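PDB 4I4C: UPF0255 protein frsA from Vibrio vulnificus, which probably hydrolyses carboxylic esters as a member of the alpha/beta-hydrolase clan, its physiological substrate remaining unsettled. Local coordinates for residues H183-N188 against M224-M229. Sequence-based numbering, arbitrary orientation.
Sequences HLHLTN and MLTVDM
His-183 to His-185 pair with Thr-226 to Met-224 as neighbouring antiparallel strands inside the mixed central sheet, at 165° between strand directions. His-183 with Thr-226 and His-185 with Met-224 are hydrogen-bonded pairs, bracketing the non-hydrogen-bonded pair Leu-184 with Leu-225. In the first, Thr-226 N reaches His-183 O at 2.9 Å; in the second, His-185 N meets Met-224 O at 2.7 Å and nearly straight, 172° at the hydrogen. The same Met-224 O also accepts from His-185 ND1 at 2.9 Å, in the imidazole plane but above the carbonyl plane. With chi1 of -52°, the His-185 ring sits beside its own backbone N, which lets one residue give both bonds. Strand order 1-2-4-3-5-6-7-8 is that of the alpha/beta-hydrolase fold: 178-186 is antiparallel to both neighbours, 223-226 parallel to 193-199. Met-224 bends at its last torsion and lays CE over one face of the His-185 ring, a CH-pi contact 3.7 Å from the centroid; Tyr-157 OH hydrogen-bonds to His-185 NE2. Gln-206 OE1 is hydrogen-bonded to both His-183 ND1 and Thr-226 OG1; the same OG1 lies 3.3 Å from His-183 CB. On the sheet face away from the histidines, Leu-225 CD1 packs against Leu-184 CB at 3.7 Å, Leu-171 touching both leucines.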
loop_
_atom_site.group_PDB
_atom_site.type_symbol
_atom_site.label_atom_id
_atom_site.label_comp_id
_atom_site.label_asym_id
_atom_site.label_seq_id
_atom_site.Cartn_x
_atom_site.Cartn_y
_atom_site.Cartn_z
ATOM N N HIS A 183 -1.760 -6.680 -11.902
ATOM C CA HIS A 183 -1.885 -8.121 -11.711
ATOM C C HIS A 183 -3.347 -8.547 -11.562
ATOM O O HIS A 183 -4.020 -8.169 -10.611
ATOM C CB HIS A 183 -1.073 -8.588 -10.500
ATOM C CG HIS A 183 0.408 -8.492 -10.688
ATOM N ND1 HIS A 183 1.094 -7.298 -10.636
ATOM C CD2 HIS A 183 1.340 -9.447 -10.935
ATOM C CE1 HIS A 183 2.382 -7.520 -10.834
ATOM N NE2 HIS A 183 2.555 -8.819 -11.018
ATOM N N LEU A 184 -3.814 -9.358 -12.505
ATOM C CA LEU A 184 -5.183 -9.862 -12.497
ATOM C C LEU A 184 -5.236 -11.255 -11.891
ATOM O O LEU A 184 -4.666 -12.194 -12.428
ATOM C CB LEU A 184 -5.743 -9.887 -13.926
ATOM C CG LEU A 184 -7.171 -10.399 -14.136
ATOM C CD1 LEU A 184 -8.203 -9.491 -13.440
ATOM C CD2 LEU A 184 -7.468 -10.513 -15.638
ATOM N N HIS A 185 -5.911 -11.373 -10.759
ATOM C CA HIS A 185 -6.063 -12.633 -10.050
ATOM C C HIS A 185 -7.451 -13.202 -10.318
ATOM O O HIS A 185 -8.451 -12.571 -9.983
ATOM C CB HIS A 185 -5.923 -12.404 -8.543
ATOM C CG HIS A 185 -4.689 -11.652 -8.162
ATOM N ND1 HIS A 185 -4.476 -10.342 -8.514
ATOM C CD2 HIS A 185 -3.597 -12.043 -7.456
ATOM C CE1 HIS A 185 -3.298 -9.949 -8.043
ATOM N NE2 HIS A 185 -2.752 -10.961 -7.401
ATOM N N LEU A 186 -7.515 -14.396 -10.896
ATOM C CA LEU A 186 -8.802 -15.025 -11.192
ATOM C C LEU A 186 -8.935 -16.388 -10.515
ATOM O O LEU A 186 -7.954 -17.110 -10.380
ATOM C CB LEU A 186 -8.956 -15.182 -12.699
ATOM C CG LEU A 186 -8.785 -13.892 -13.490
ATOM C CD1 LEU A 186 -7.966 -14.160 -14.733
ATOM C CD2 LEU A 186 -10.148 -13.293 -13.844
ATOM N N THR A 187 -10.146 -16.743 -10.086
ATOM C CA THR A 187 -10.390 -18.071 -9.520
ATOM C C THR A 187 -10.339 -19.124 -10.620
ATOM O O THR A 187 -9.887 -20.261 -10.410
ATOM C CB THR A 187 -11.748 -18.155 -8.824
ATOM O OG1 THR A 187 -12.768 -17.760 -9.744
ATOM C CG2 THR A 187 -11.784 -17.232 -7.620
ATOM N N ASN A 188 -10.810 -18.721 -11.795
ATOM C CA ASN A 188 -10.803 -19.546 -12.990
ATOM C C ASN A 188 -11.127 -18.659 -14.179
ATOM O O ASN A 188 -11.343 -17.450 -14.023
ATOM C CB ASN A 188 -11.820 -20.690 -12.888
ATOM C CG ASN A 188 -13.223 -20.206 -12.615
ATOM O OD1 ASN A 188 -13.832 -19.533 -13.444
ATOM N ND2 ASN A 188 -13.758 -20.561 -11.449
ATOM N N MET A 224 -9.416 -10.066 -8.603
ATOM C CA MET A 224 -8.734 -8.916 -8.041
ATOM C C MET A 224 -7.701 -8.408 -9.022
ATOM O O MET A 224 -6.911 -9.177 -9.548
ATOM C CB MET A 224 -8.076 -9.259 -6.705
ATOM C CG MET A 224 -7.218 -8.132 -6.159
ATOM S SD MET A 224 -6.565 -8.424 -4.510
ATOM C CE MET A 224 -5.111 -9.396 -4.866
ATOM N N LEU A 225 -7.708 -7.106 -9.267
ATOM C CA LEU A 225 -6.771 -6.512 -10.202
ATOM C C LEU A 225 -5.982 -5.456 -9.456
ATOM O O LEU A 225 -6.498 -4.382 -9.181
ATOM C CB LEU A 225 -7.523 -5.888 -11.373
ATOM C CG LEU A 225 -6.687 -5.249 -12.476
ATOM C CD1 LEU A 225 -5.759 -6.289 -13.081
ATOM C CD2 LEU A 225 -7.595 -4.661 -13.541
ATOM N N THR A 226 -4.741 -5.772 -9.091
ATOM C CA THR A 226 -3.931 -4.835 -8.315
ATOM C C THR A 226 -3.228 -3.805 -9.195
ATOM O O THR A 226 -2.826 -4.095 -10.323
ATOM C CB THR A 226 -2.909 -5.560 -7.427
ATOM O OG1 THR A 226 -2.053 -6.367 -8.243
ATOM C CG2 THR A 226 -3.629 -6.460 -6.428
ATOM N N VAL A 227 -3.103 -2.590 -8.670
ATOM C CA VAL A 227 -2.453 -1.502 -9.375
ATOM C C VAL A 227 -1.665 -0.674 -8.363
ATOM O O VAL A 227 -2.129 -0.466 -7.237
ATOM C CB VAL A 227 -3.489 -0.570 -10.067
ATOM C CG1 VAL A 227 -2.776 0.481 -10.899
ATOM C CG2 VAL A 227 -4.461 -1.360 -10.943
ATOM N N ASP A 228 -0.474 -0.227 -8.764
ATOM C CA ASP A 228 0.314 0.742 -8.004
ATOM C C ASP A 228 -0.048 2.193 -8.365
ATOM O O ASP A 228 -0.073 2.563 -9.544
ATOM C CB ASP A 228 1.807 0.529 -8.280
ATOM C CG ASP A 228 2.372 -0.719 -7.597
ATOM O OD1 ASP A 228 2.186 -0.866 -6.370
ATOM O OD2 ASP A 228 3.005 -1.547 -8.296
ATOM N N MET A 229 -0.310 3.008 -7.347
ATOM C CA MET A 229 -0.500 4.454 -7.508
ATOM C C MET A 229 0.698 5.054 -8.242
ATOM O O MET A 229 1.797 4.502 -8.171
ATOM C CB MET A 229 -0.598 5.128 -6.133
ATOM C CG MET A 229 -1.834 4.791 -5.336
ATOM S SD MET A 229 -3.234 5.719 -5.985
ATOM C CE MET A 229 -2.874 7.347 -5.321
#